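Photoreceptor-histidine kinase BphP (Stigmatella aurantiaca DW4/3-1, PDB 6BAF) probably senses red and far-red light through a bilin held in its chromophore-binding domain and relays the signal to a histidine kinase output. Local coordinates at residues 26-31 with 64-69; 78-83 with 104-109; 123-128 with 287-292; 140-145 with 298-303. One frame throughout, in Å; residues are numbered along the deposited sequence. Where two conformers were deposited one is given.

Contact 1: 26-31 with 64-69; sequences PGLVLT and PLEADL
No ring enters the meeting of Leu28 with Glu66 and Leu69. Among these three side chains the one flat group is the Glu66 carboxylate, and Leu28 touches the methylenes beneath it instead of the carboxylate itself. Methyl CD1 of Leu28 lies 3.7 Å from Glu66 CG, and the same CD1 is 3.9 Å from Glu66 CB. The stem of Glu66 thus serves as apolar surface, and the carboxylate itself takes no part; its OE1 makes a long, weak ion pair with Arg70. The other branch works separately: Leu28 CD2 comes within 4.1 Å of Leu69 CB, so the two methyls are divided between residues on neighbouring turns of helix 59-69. What makes this fork possible is the first torsion of Leu28, which sets CG opposite the carbonyl carbon (chi1 -54°) and places the two methyls against Glu66 and Leu69.

Bonds outside this pairing also hold the turn before strand 30-34. Leu28 pairs through its backbone with Leu53, Ser24 OG bonds to Val29 N, and Pro26 O takes a hydrogen bond from Arg70 NE. Within the PAS fold, the contact thus joins the turn leading into a sheet strand to the helix that packs over the same sheet. With no hydrogen bond between the two segments, their direct contact rests on dispersion and the burial of leucine, while the charged end of Glu66 remains outside the apolar meeting.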
loop_
_atom_site.group_PDB
_atom_site.type_symbol
_atom_site.label_atom_id
_atom_site.label_comp_id
_atom_site.label_asym_id
_atom_site.label_seq_id
_atom_site.Cartn_x
_atom_site.Cartn_y
_atom_site.Cartn_z
ATOM N N PRO A 26 -9.875 30.721 5.174
ATOM C CA PRO A 26 -10.162 29.502 5.956
ATOM C C PRO A 26 -11.612 29.152 6.052
ATOM O O PRO A 26 -11.977 28.151 6.694
ATOM C CB PRO A 26 -9.640 29.851 7.354
ATOM C CG PRO A 26 -9.910 31.336 7.460
ATOM C CD PRO A 26 -9.550 31.868 6.046
ATOM N N GLY A 27 -12.460 29.968 5.443
ATOM C CA GLY A 27 -13.862 29.807 5.782
ATOM C C GLY A 27 -14.590 28.696 5.073
ATOM O O GLY A 27 -15.717 28.400 5.466
ATOM N N LEU A 28 -14.018 28.116 4.001
ATOM C CA LEU A 28 -14.671 27.018 3.264
ATOM C C LEU A 28 -16.010 27.444 2.692
ATOM O O LEU A 28 -16.970 26.660 2.661
ATOM C CB LEU A 28 -14.843 25.763 4.135
ATOM C CG LEU A 28 -13.523 25.279 4.774
ATOM C CD1 LEU A 28 -13.788 24.068 5.679
ATOM C CD2 LEU A 28 -12.400 25.014 3.734
ATOM N N VAL A 29 -16.083 28.692 2.214
ATOM C CA VAL A 29 -17.231 29.116 1.415
ATOM C C VAL A 29 -17.047 28.618 -0.012
ATOM O O VAL A 29 -15.962 28.780 -0.594
ATOM C CB VAL A 29 -17.360 30.663 1.448
ATOM C CG1 VAL A 29 -18.479 31.123 0.507
ATOM C CG2 VAL A 29 -17.582 31.165 2.880
ATOM N N LEU A 30 -18.111 28.060 -0.616
ATOM C CA LEU A 30 -18.027 27.590 -1.999
ATOM C C LEU A 30 -18.011 28.798 -2.916
ATOM O O LEU A 30 -19.024 29.509 -3.037
ATOM C CB LEU A 30 -19.212 26.704 -2.388
ATOM C CG LEU A 30 -19.707 25.499 -1.574
ATOM C CD1 LEU A 30 -20.359 24.401 -2.432
ATOM C CD2 LEU A 30 -18.685 24.975 -0.678
ATOM N N THR A 31 -16.900 29.010 -3.610
ATOM C CA THR A 31 -16.856 30.064 -4.614
ATOM C C THR A 31 -17.042 29.572 -6.038
ATOM O O THR A 31 -17.254 30.399 -6.934
ATOM C CB THR A 31 -15.514 30.791 -4.542
ATOM O OG1 THR A 31 -14.498 29.872 -4.935
ATOM C CG2 THR A 31 -15.255 31.284 -3.100
ATOM N N PRO A 64 -14.333 16.723 11.390
ATOM C CA PRO A 64 -13.076 16.156 10.871
ATOM C C PRO A 64 -12.808 16.546 9.430
ATOM O O PRO A 64 -11.652 16.786 9.056
ATOM C CB PRO A 64 -13.285 14.643 11.011
ATOM C CG PRO A 64 -14.410 14.486 11.937
ATOM C CD PRO A 64 -15.293 15.657 11.726
ATOM N N LEU A 65 -13.857 16.621 8.607
ATOM C CA LEU A 65 -13.678 17.019 7.212
ATOM C C LEU A 65 -13.152 18.450 7.113
ATOM O O LEU A 65 -12.203 18.722 6.372
ATOM C CB LEU A 65 -14.998 16.861 6.466
ATOM C CG LEU A 65 -15.013 17.428 5.051
ATOM C CD1 LEU A 65 -13.979 16.723 4.159
ATOM C CD2 LEU A 65 -16.416 17.278 4.492
ATOM N N GLU A 66 -13.747 19.378 7.870
ATOM C CA GLU A 66 -13.268 20.756 7.855
ATOM C C GLU A 66 -11.843 20.847 8.371
ATOM O O GLU A 66 -11.020 21.600 7.826
ATOM C CB GLU A 66 -14.193 21.650 8.688
ATOM C CG GLU A 66 -15.537 21.844 8.049
ATOM C CD GLU A 66 -16.509 22.585 8.946
ATOM O OE1 GLU A 66 -16.250 22.704 10.176
ATOM O OE2 GLU A 66 -17.542 23.052 8.409
ATOM N N ALA A 67 -11.536 20.097 9.436
ATOM C CA ALA A 67 -10.168 20.048 9.958
ATOM C C ALA A 67 -9.175 19.589 8.897
ATOM O O ALA A 67 -8.081 20.169 8.768
ATOM C CB ALA A 67 -10.109 19.127 11.177
ATOM N N ASP A 68 -9.533 18.555 8.115
ATOM C CA ASP A 68 -8.640 18.076 7.050
ATOM C C ASP A 68 -8.459 19.125 5.947
ATOM O O ASP A 68 -7.342 19.355 5.475
ATOM C CB ASP A 68 -9.181 16.782 6.433
ATOM C CG ASP A 68 -9.180 15.596 7.418
ATOM O OD1 ASP A 68 -8.458 15.658 8.458
ATOM O OD2 ASP A 68 -9.905 14.599 7.130
ATOM N N LEU A 69 -9.559 19.726 5.481
ATOM C CA LEU A 69 -9.475 20.723 4.407
ATOM C C LEU A 69 -8.626 21.918 4.796
ATOM O O LEU A 69 -7.975 22.527 3.929
ATOM C CB LEU A 69 -10.863 21.217 4.047
ATOM C CG LEU A 69 -11.731 20.618 2.957
ATOM C CD1 LEU A 69 -11.005 19.750 1.933
ATOM C CD2 LEU A 69 -13.013 20.039 3.475
#

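Contact 2: 78-83 with 104-109; sequences NPLKVV and LILELE
Apolar contact is the direct interaction here, and it is carried by two pairs, Val82 with Leu108 and Leu80 with Leu106. In the first pair a single methyl does the work on one side: CD2 of Leu108 faces the fork of Val82, 3.9 Å from Val82 CG2 and 4.0 Å from Val82 CG1. Val82 holds CG1 opposite its backbone N (chi1 172°), which presents both branches to that methyl, and the two side chains meet at roughly a right angle. The second pair is looser and touches methyl to methyl, with Leu80 CD1 4.3 Å from Leu106 CD1.

Backbone hydrogen bonding belongs to a different partner. In the antiparallel sheet, strand 90-100 lies between strands 80-85 and 103-110; Leu80 pairs with Gly95 and Val82 with Phe93, while Ile105 pairs with His98. The four apolar side chains therefore meet past an intervening strand, on the face where helix 59-69 places Leu69 against Leu80.

Polar interactions on strand 103-110 fall to Glu107 and Glu109, which alternate with Leu106 and Leu108. Glu107 accepts hydrogen bonds from the backbone N of Val236 and of Leu237, and Glu109 forms a salt bridge with Arg287. In the other segment, Asn78 ND2 bonds to Ala97 O, just before the cis peptide of Pro79, which packs on Phe123 of the second subunit.

Alternation thus separates two chemistries: Leu106 and Leu108 give branched hydrocarbon to the PAS core on the helix-covered side, whereas beyond the apolar Ile105 the opposite side carries carboxylates, both oxygens of Glu107 held by backbone N-H groups and OE2 of Glu109 by an arginine of the GAF domain.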
loop_
_atom_site.group_PDB
_atom_site.type_symbol
_atom_site.label_atom_id
_atom_site.label_comp_id
_atom_site.label_asym_id
_atom_site.label_seq_id
_atom_site.Cartn_x
_atom_site.Cartn_y
_atom_site.Cartn_z
ATOM N N ASN A 78 -5.761 12.801 1.735
ATOM C CA ASN A 78 -6.705 12.215 0.765
ATOM C C ASN A 78 -6.653 10.678 0.856
ATOM O O ASN A 78 -5.603 10.116 1.137
ATOM C CB ASN A 78 -6.417 12.674 -0.674
ATOM C CG ASN A 78 -6.700 14.174 -0.879
ATOM O OD1 ASN A 78 -7.712 14.680 -0.408
ATOM N ND2 ASN A 78 -5.803 14.872 -1.544
ATOM N N PRO A 79 -7.785 10.000 0.627
ATOM C CA PRO A 79 -9.093 10.585 0.285
ATOM C C PRO A 79 -9.853 11.052 1.533
ATOM O O PRO A 79 -9.686 10.507 2.621
ATOM C CB PRO A 79 -9.821 9.434 -0.408
ATOM C CG PRO A 79 -9.253 8.143 0.366
ATOM C CD PRO A 79 -7.785 8.519 0.622
ATOM N N LEU A 80 -10.663 12.091 1.385
ATOM C CA LEU A 80 -11.471 12.567 2.490
ATOM C C LEU A 80 -12.804 11.854 2.431
ATOM O O LEU A 80 -13.346 11.635 1.355
ATOM C CB LEU A 80 -11.670 14.082 2.400
ATOM C CG LEU A 80 -10.365 14.838 2.157
ATOM C CD1 LEU A 80 -10.670 16.320 1.885
ATOM C CD2 LEU A 80 -9.386 14.663 3.333
ATOM N N LYS A 81 -13.332 11.482 3.586
ATOM C CA LYS A 81 -14.681 10.947 3.618
ATOM C C LYS A 81 -15.650 12.123 3.624
ATOM O O LYS A 81 -15.608 12.969 4.521
ATOM C CB LYS A 81 -14.886 10.060 4.843
ATOM C CG LYS A 81 -16.320 9.552 4.929
ATOM C CD LYS A 81 -16.538 8.524 6.057
ATOM C CE LYS A 81 -15.863 8.964 7.362
ATOM N NZ LYS A 81 -16.750 9.849 8.170
ATOM N N VAL A 82 -16.495 12.205 2.611
ATOM C CA VAL A 82 -17.458 13.281 2.499
ATOM C C VAL A 82 -18.825 12.636 2.465
ATOM O O VAL A 82 -19.099 11.815 1.583
ATOM C CB VAL A 82 -17.224 14.139 1.242
ATOM C CG1 VAL A 82 -18.381 15.118 1.068
ATOM C CG2 VAL A 82 -15.849 14.850 1.316
ATOM N N VAL A 83 -19.680 12.998 3.414
ATOM C CA VAL A 83 -21.049 12.498 3.458
ATOM C C VAL A 83 -21.971 13.692 3.253
ATOM O O VAL A 83 -22.059 14.573 4.114
ATOM C CB VAL A 83 -21.347 11.771 4.775
ATOM C CG1 VAL A 83 -22.794 11.290 4.810
ATOM C CG2 VAL A 83 -20.334 10.604 4.971
ATOM N N LEU A 104 -8.341 26.303 -3.280
ATOM C CA LEU A 104 -8.562 25.013 -2.629
ATOM C C LEU A 104 -9.676 24.315 -3.400
ATOM O O LEU A 104 -10.834 24.751 -3.372
ATOM C CB LEU A 104 -8.948 25.197 -1.162
ATOM C CG LEU A 104 -8.837 24.118 -0.085
ATOM C CD1 LEU A 104 -9.905 24.238 0.983
ATOM C CD2 LEU A 104 -8.583 22.669 -0.530
ATOM N N ILE A 105 -9.331 23.243 -4.096
ATOM C CA ILE A 105 -10.251 22.547 -4.984
ATOM C C ILE A 105 -10.595 21.212 -4.347
ATOM O O ILE A 105 -9.694 20.456 -3.953
ATOM C CB ILE A 105 -9.633 22.347 -6.375
ATOM C CG1 ILE A 105 -9.374 23.706 -7.022
ATOM C CG2 ILE A 105 -10.531 21.412 -7.202
ATOM C CD1 ILE A 105 -8.584 23.673 -8.317
ATOM N N LEU A 106 -11.887 20.918 -4.248
ATOM C CA LEU A 106 -12.366 19.663 -3.684
ATOM C C LEU A 106 -13.137 18.937 -4.778
ATOM O O LEU A 106 -14.118 19.473 -5.320
ATOM C CB LEU A 106 -13.233 19.920 -2.447
ATOM C CG LEU A 106 -14.034 18.744 -1.893
ATOM C CD1 LEU A 106 -13.087 17.635 -1.383
ATOM C CD2 LEU A 106 -14.982 19.232 -0.778
ATOM N N GLU A 107 -12.650 17.758 -5.165
ATOM C CA GLU A 107 -13.326 16.922 -6.150
ATOM C C GLU A 107 -14.014 15.763 -5.456
ATOM O O GLU A 107 -13.446 15.152 -4.539
ATOM C CB GLU A 107 -12.331 16.427 -7.199
ATOM C CG GLU A 107 -11.871 17.649 -7.960
ATOM C CD GLU A 107 -10.864 17.362 -9.015
ATOM O OE1 GLU A 107 -9.699 16.979 -8.664
ATOM O OE2 GLU A 107 -11.241 17.530 -10.206
ATOM N N LEU A 108 -15.257 15.498 -5.861
ATOM C CA LEU A 108 -16.119 14.518 -5.206
ATOM C C LEU A 108 -16.500 13.457 -6.224
ATOM O O LEU A 108 -17.045 13.783 -7.285
ATOM C CB LEU A 108 -17.384 15.156 -4.644
ATOM C CG LEU A 108 -17.186 16.260 -3.611
ATOM C CD1 LEU A 108 -18.533 16.850 -3.192
ATOM C CD2 LEU A 108 -16.404 15.781 -2.400
ATOM N N GLU A 109 -16.187 12.196 -5.910
ATOM C CA GLU A 109 -16.574 11.046 -6.718
ATOM C C GLU A 109 -17.378 10.068 -5.867
ATOM O O GLU A 109 -17.032 9.829 -4.698
ATOM C CB GLU A 109 -15.353 10.354 -7.298
ATOM C CG GLU A 109 -14.728 11.108 -8.500
ATOM C CD GLU A 109 -13.350 10.515 -8.939
ATOM O OE1 GLU A 109 -12.974 10.659 -10.128
ATOM O OE2 GLU A 109 -12.632 9.915 -8.083
#

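Contact 3: 123-128 with 287-292; sequences FHAVRD and RTACEF
Ala125 and Ala289 meet methyl to methyl, CB to CB at 3.7 Å, in the region where the backbones come nearest, with CA of Val126 5.9 Å from CA of Ala289. Beside them Val126 reaches across with CG1, which lies 4.1 Å from Ala289 CA and 3.8 Å from Phe292 CD1. The methyl approaches the phenyl ring obliquely. Phe292 has its CG opposite the backbone N (chi1 -174°), a torsion that brings the ring across the end of Val126, about one helical turn beyond Ala289.

Behind this first shell stand the helical backbones. The axes of segments 123-128 and 287-292 pass 9.3 Å apart and run in nearly the same direction, at 20°. Leu153 of helix 139-154 packs on both Ala125 and Cys290.

Farther out, the second subunit takes over. Its Leu130 packs on Phe292, and its Lys75 forms a salt bridge with Asp128 OD1 and a hydrogen bond with His124 ND1. Phe123 meets Phe122 of that subunit edge to face. Helices 120-135 and 284-300 thus combine intrachain packing with contacts to the partner chain, consistent with the helical bundle through which the GAF domains of bacteriophytochromes commonly dimerise.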
loop_
_atom_site.group_PDB
_atom_site.type_symbol
_atom_site.label_atom_id
_atom_site.label_comp_id
_atom_site.label_asym_id
_atom_site.label_seq_id
_atom_site.Cartn_x
_atom_site.Cartn_y
_atom_site.Cartn_z
ATOM N N PHE A 123 -4.082 -2.575 -0.437
ATOM C CA PHE A 123 -3.097 -3.396 0.288
ATOM C C PHE A 123 -2.632 -4.586 -0.554
ATOM O O PHE A 123 -1.432 -4.730 -0.817
ATOM C CB PHE A 123 -3.734 -3.829 1.625
ATOM C CG PHE A 123 -2.931 -4.805 2.415
ATOM C CD1 PHE A 123 -1.979 -4.358 3.333
ATOM C CD2 PHE A 123 -3.147 -6.174 2.270
ATOM C CE1 PHE A 123 -1.244 -5.252 4.109
ATOM C CE2 PHE A 123 -2.408 -7.109 3.047
ATOM C CZ PHE A 123 -1.459 -6.642 3.975
ATOM N N HIS A 124 -3.565 -5.381 -1.089
ATOM C CA HIS A 124 -3.171 -6.559 -1.882
ATOM C C HIS A 124 -2.557 -6.168 -3.224
ATOM O O HIS A 124 -1.543 -6.758 -3.665
ATOM C CB HIS A 124 -4.382 -7.478 -2.113
ATOM C CG HIS A 124 -4.839 -8.209 -0.880
ATOM N ND1 HIS A 124 -3.985 -8.974 -0.105
ATOM C CD2 HIS A 124 -6.057 -8.298 -0.292
ATOM C CE1 HIS A 124 -4.651 -9.458 0.931
ATOM N NE2 HIS A 124 -5.913 -9.087 0.828
ATOM N N ALA A 125 -3.157 -5.180 -3.898
ATOM C CA ALA A 125 -2.653 -4.752 -5.208
ATOM C C ALA A 125 -1.198 -4.321 -5.132
ATOM O O ALA A 125 -0.369 -4.752 -5.942
ATOM C CB ALA A 125 -3.515 -3.605 -5.744
ATOM N N VAL A 126 -0.849 -3.461 -4.172
ATOM C CA VAL A 126 0.530 -2.980 -4.198
ATOM C C VAL A 126 1.503 -4.027 -3.652
ATOM O O VAL A 126 2.671 -4.043 -4.053
ATOM C CB VAL A 126 0.687 -1.644 -3.452
ATOM C CG1 VAL A 126 -0.267 -0.598 -4.050
ATOM C CG2 VAL A 126 0.451 -1.805 -1.968
ATOM N N ARG A 127 1.065 -4.906 -2.727
ATOM C CA ARG A 127 1.968 -5.952 -2.229
ATOM C C ARG A 127 2.257 -6.972 -3.317
ATOM O O ARG A 127 3.422 -7.291 -3.584
ATOM C CB ARG A 127 1.370 -6.650 -0.996
ATOM C CG ARG A 127 1.693 -5.926 0.267
ATOM C CD ARG A 127 0.705 -6.197 1.340
ATOM N NE ARG A 127 0.599 -7.609 1.747
ATOM C CZ ARG A 127 1.478 -8.257 2.509
ATOM N NH1 ARG A 127 1.235 -9.505 2.863
ATOM N NH2 ARG A 127 2.600 -7.683 2.905
ATOM N N ASP A 128 1.199 -7.500 -3.947
ATOM C CA ASP A 128 1.379 -8.482 -5.009
ATOM C C ASP A 128 2.097 -7.847 -6.196
ATOM O O ASP A 128 3.029 -8.436 -6.765
ATOM C CB ASP A 128 0.026 -9.072 -5.460
ATOM C CG ASP A 128 -0.861 -9.664 -4.275
ATOM O OD1 ASP A 128 -0.429 -9.756 -3.085
ATOM O OD2 ASP A 128 -2.040 -10.060 -4.548
ATOM N N ARG A 287 -7.161 3.010 -9.063
ATOM C CA ARG A 287 -6.353 4.055 -9.696
ATOM C C ARG A 287 -5.115 4.343 -8.877
ATOM O O ARG A 287 -4.002 4.411 -9.405
ATOM C CB ARG A 287 -7.141 5.361 -9.867
ATOM C CG ARG A 287 -8.265 5.291 -10.824
ATOM C CD ARG A 287 -8.654 6.698 -11.315
ATOM N NE ARG A 287 -8.712 7.752 -10.295
ATOM C CZ ARG A 287 -9.817 8.117 -9.653
ATOM N NH1 ARG A 287 -10.953 7.471 -9.889
ATOM N NH2 ARG A 287 -9.778 9.116 -8.765
ATOM N N THR A 288 -5.294 4.494 -7.570
ATOM C CA THR A 288 -4.177 4.818 -6.686
ATOM C C THR A 288 -3.156 3.678 -6.604
ATOM O O THR A 288 -1.945 3.924 -6.499
ATOM C CB THR A 288 -4.753 5.150 -5.319
ATOM O OG1 THR A 288 -5.914 5.962 -5.546
ATOM C CG2 THR A 288 -3.814 5.988 -4.605
ATOM N N ALA A 289 -3.634 2.426 -6.625
ATOM C CA ALA A 289 -2.725 1.283 -6.676
ATOM C C ALA A 289 -1.907 1.334 -7.956
ATOM O O ALA A 289 -0.674 1.166 -7.947
ATOM C CB ALA A 289 -3.549 -0.019 -6.574
ATOM N N CYS A 290 -2.566 1.646 -9.064
ATOM C CA CYS A 290 -1.835 1.709 -10.328
ATOM C C CYS A 290 -0.833 2.838 -10.319
ATOM O O CYS A 290 0.314 2.662 -10.756
ATOM C CB CYS A 290 -2.803 1.869 -11.485
ATOM S SG CYS A 290 -3.721 0.359 -11.793
ATOM N N GLU A 291 -1.226 4.008 -9.814
ATOM C CA GLU A 291 -0.284 5.119 -9.793
ATOM C C GLU A 291 0.881 4.809 -8.861
ATOM O O GLU A 291 2.028 5.173 -9.150
ATOM C CB GLU A 291 -1.008 6.444 -9.435
ATOM C CG GLU A 291 -1.439 6.692 -7.969
ATOM C CD GLU A 291 -2.241 8.018 -7.780
ATOM O OE1 GLU A 291 -2.540 8.668 -8.796
ATOM O OE2 GLU A 291 -2.560 8.407 -6.624
ATOM N N PHE A 292 0.617 4.106 -7.754
ATOM C CA PHE A 292 1.698 3.698 -6.857
ATOM C C PHE A 292 2.678 2.760 -7.560
ATOM O O PHE A 292 3.903 2.898 -7.423
ATOM C CB PHE A 292 1.083 3.028 -5.617
ATOM C CG PHE A 292 2.079 2.699 -4.568
ATOM C CD1 PHE A 292 2.818 1.528 -4.644
ATOM C CD2 PHE A 292 2.328 3.589 -3.519
ATOM C CE1 PHE A 292 3.783 1.235 -3.679
ATOM C CE2 PHE A 292 3.283 3.285 -2.547
ATOM C CZ PHE A 292 4.010 2.117 -2.638
#

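Contact 4: 140-145 with 298-303; sequences QELCEA and SSLLAA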
loop_
_atom_site.group_PDB
_atom_site.type_symbol
_atom_site.label_atom_id
_atom_site.label_comp_id
_atom_site.label_asym_id
_atom_site.label_seq_id
_atom_site.Cartn_x
_atom_site.Cartn_y
_atom_site.Cartn_z
ATOM N N GLN A 140 13.002 -4.702 -20.006
ATOM C CA GLN A 140 11.891 -5.255 -20.769
ATOM C C GLN A 140 10.986 -6.129 -19.905
ATOM O O GLN A 140 9.764 -6.171 -20.130
ATOM C CB GLN A 140 12.410 -6.049 -21.965
ATOM C CG GLN A 140 11.300 -6.470 -22.906
ATOM C CD GLN A 140 10.612 -5.252 -23.571
ATOM O OE1 GLN A 140 11.277 -4.253 -23.960
ATOM N NE2 GLN A 140 9.274 -5.328 -23.695
ATOM N N GLU A 141 11.547 -6.843 -18.920
ATOM C CA GLU A 141 10.686 -7.648 -18.052
ATOM C C GLU A 141 9.901 -6.754 -17.100
ATOM O O GLU A 141 8.720 -7.015 -16.835
ATOM C CB GLU A 141 11.511 -8.682 -17.270
ATOM C CG GLU A 141 12.193 -9.732 -18.155
ATOM C CD GLU A 141 12.665 -10.973 -17.390
ATOM O OE1 GLU A 141 12.837 -10.905 -16.150
ATOM O OE2 GLU A 141 12.831 -12.033 -18.041
ATOM N N LEU A 142 10.558 -5.715 -16.562
ATOM C CA LEU A 142 9.869 -4.684 -15.791
ATOM C C LEU A 142 8.643 -4.165 -16.543
ATOM O O LEU A 142 7.520 -4.191 -16.020
ATOM C CB LEU A 142 10.832 -3.540 -15.509
ATOM C CG LEU A 142 10.824 -2.818 -14.170
ATOM C CD1 LEU A 142 11.129 -1.380 -14.361
ATOM C CD2 LEU A 142 9.556 -3.036 -13.366
ATOM N N CYS A 143 8.838 -3.735 -17.806
ATOM C CA CYS A 143 7.727 -3.206 -18.601
ATOM C C CYS A 143 6.619 -4.236 -18.745
ATOM O O CYS A 143 5.436 -3.928 -18.547
ATOM C CB CYS A 143 8.227 -2.736 -19.988
ATOM S SG CYS A 143 9.468 -1.417 -19.894
ATOM N N GLU A 144 6.972 -5.477 -19.058
ATOM C CA GLU A 144 5.904 -6.464 -19.235
ATOM C C GLU A 144 5.197 -6.775 -17.916
ATOM O O GLU A 144 3.977 -7.002 -17.900
ATOM C CB GLU A 144 6.461 -7.753 -19.869
ATOM C CG GLU A 144 5.718 -8.177 -21.199
ATOM C CD GLU A 144 4.338 -8.856 -20.976
ATOM O OE1 GLU A 144 4.140 -9.447 -19.868
ATOM O OE2 GLU A 144 3.451 -8.787 -21.897
ATOM N N ALA A 145 5.930 -6.762 -16.803
ATOM C CA ALA A 145 5.294 -6.999 -15.507
ATOM C C ALA A 145 4.271 -5.902 -15.195
ATOM O O ALA A 145 3.139 -6.194 -14.778
ATOM C CB ALA A 145 6.373 -7.096 -14.418
ATOM N N SER A 298 8.904 3.881 -11.795
ATOM C CA SER A 298 9.741 5.051 -12.064
ATOM C C SER A 298 11.015 5.015 -11.231
ATOM O O SER A 298 12.095 5.390 -11.717
ATOM C CB SER A 298 8.976 6.361 -11.815
ATOM O OG SER A 298 7.858 6.460 -12.707
ATOM N N SER A 299 10.916 4.565 -9.967
ATOM C CA SER A 299 12.092 4.609 -9.097
ATOM C C SER A 299 13.102 3.540 -9.493
ATOM O O SER A 299 14.309 3.773 -9.385
ATOM C CB SER A 299 11.676 4.480 -7.625
ATOM O OG SER A 299 11.122 3.186 -7.375
ATOM N N LEU A 300 12.630 2.409 -10.037
ATOM C CA LEU A 300 13.463 1.333 -10.588
ATOM C C LEU A 300 14.076 1.633 -11.949
ATOM O O LEU A 300 14.870 0.819 -12.426
ATOM C CB LEU A 300 12.653 0.060 -10.759
ATOM C CG LEU A 300 12.151 -0.587 -9.474
ATOM C CD1 LEU A 300 11.390 -1.861 -9.813
ATOM C CD2 LEU A 300 13.316 -0.859 -8.534
ATOM N N LEU A 301 13.686 2.713 -12.633
ATOM C CA LEU A 301 14.385 3.079 -13.867
ATOM C C LEU A 301 15.742 3.669 -13.476
ATOM O O LEU A 301 15.927 4.894 -13.502
ATOM C CB LEU A 301 13.562 4.078 -14.714
ATOM C CG LEU A 301 12.165 3.613 -15.165
ATOM C CD1 LEU A 301 11.307 4.750 -15.742
ATOM C CD2 LEU A 301 12.210 2.416 -16.116
ATOM N N ALA A 302 16.678 2.810 -13.053
ATOM C CA ALA A 302 18.003 3.250 -12.616
ATOM C C ALA A 302 19.107 2.417 -13.269
ATOM O O ALA A 302 19.529 2.724 -14.393
ATOM C CB ALA A 302 18.121 3.199 -11.087
ATOM N N ALA A 303 19.577 1.371 -12.582
ATOM C CA ALA A 303 20.697 0.535 -13.063
ATOM C C ALA A 303 21.021 -0.607 -12.080
ATOM O O ALA A 303 22.192 -0.912 -11.800
ATOM C CB ALA A 303 21.964 1.399 -13.314
#
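An inverse gamma turn centred on Leu301 gives this contact its unusual character: just after Leu300 the chain bends sharply, and both leucines still meet the same partner, Leu142. The turn is closed by a weak hydrogen bond from Ala302 N to Leu300 O. On the other side, Leu142 belongs to helix 139-154, so the contact joins two of the helices that flank the GAF domain sheet.

Leu142 itself departs from the usual staggered shapes, with chi1 at -141° and chi2 at -145°, which suggests a somewhat strained or averaged side chain. In this pose its two methyls divide the work. Leu142 CD2 lies 4.2 Å from Leu300 CD1, at the tip of that side chain, whereas the other methyl of Leu142 meets the base of Leu300 and also Leu301. The side chains of Leu142 and Leu300 run aslant to each other, and no hydrogen bond links the two segments.

Neighbouring residues complete the packing. Ala136 and Met297 also touch Leu142, and Leu301 rests against Lys263 of strand 255-263. Leu300 further packs on Ser299 of the second subunit, which makes Leu300 part of the subunit interface. The separations from Leu300 and Leu301 show no tight packing, so these two neighbours do not explain the unusual torsions. One methyl spans both leucines: CD1 of Leu142 is 4.2 Å from Leu300 CB and 4.3 Å from Leu301 CD2.

Contacts 1 and 2 share the PAS fold, their centres 11 Å apart, and merge physically: Leu65 of helix 59-69 packs on Val82, and Leu28 touches Leu104. Along the chain contact 1 closes before contact 2 opens, and contact 2 before contact 3. Contacts 3 and 4, with centres 16 Å apart, interleave instead, as helices 120-135 and 139-154 follow one another and each packs on the later helix 284-300. The two halves are tied by Glu109 and Arg287, whose salt bridge joins contacts 2 and 3 although their centres are 20 Å apart. Contacts 2, 3 and 4 also touch the second subunit, and helix 284-300 serves both intrachain packing and the subunit interface.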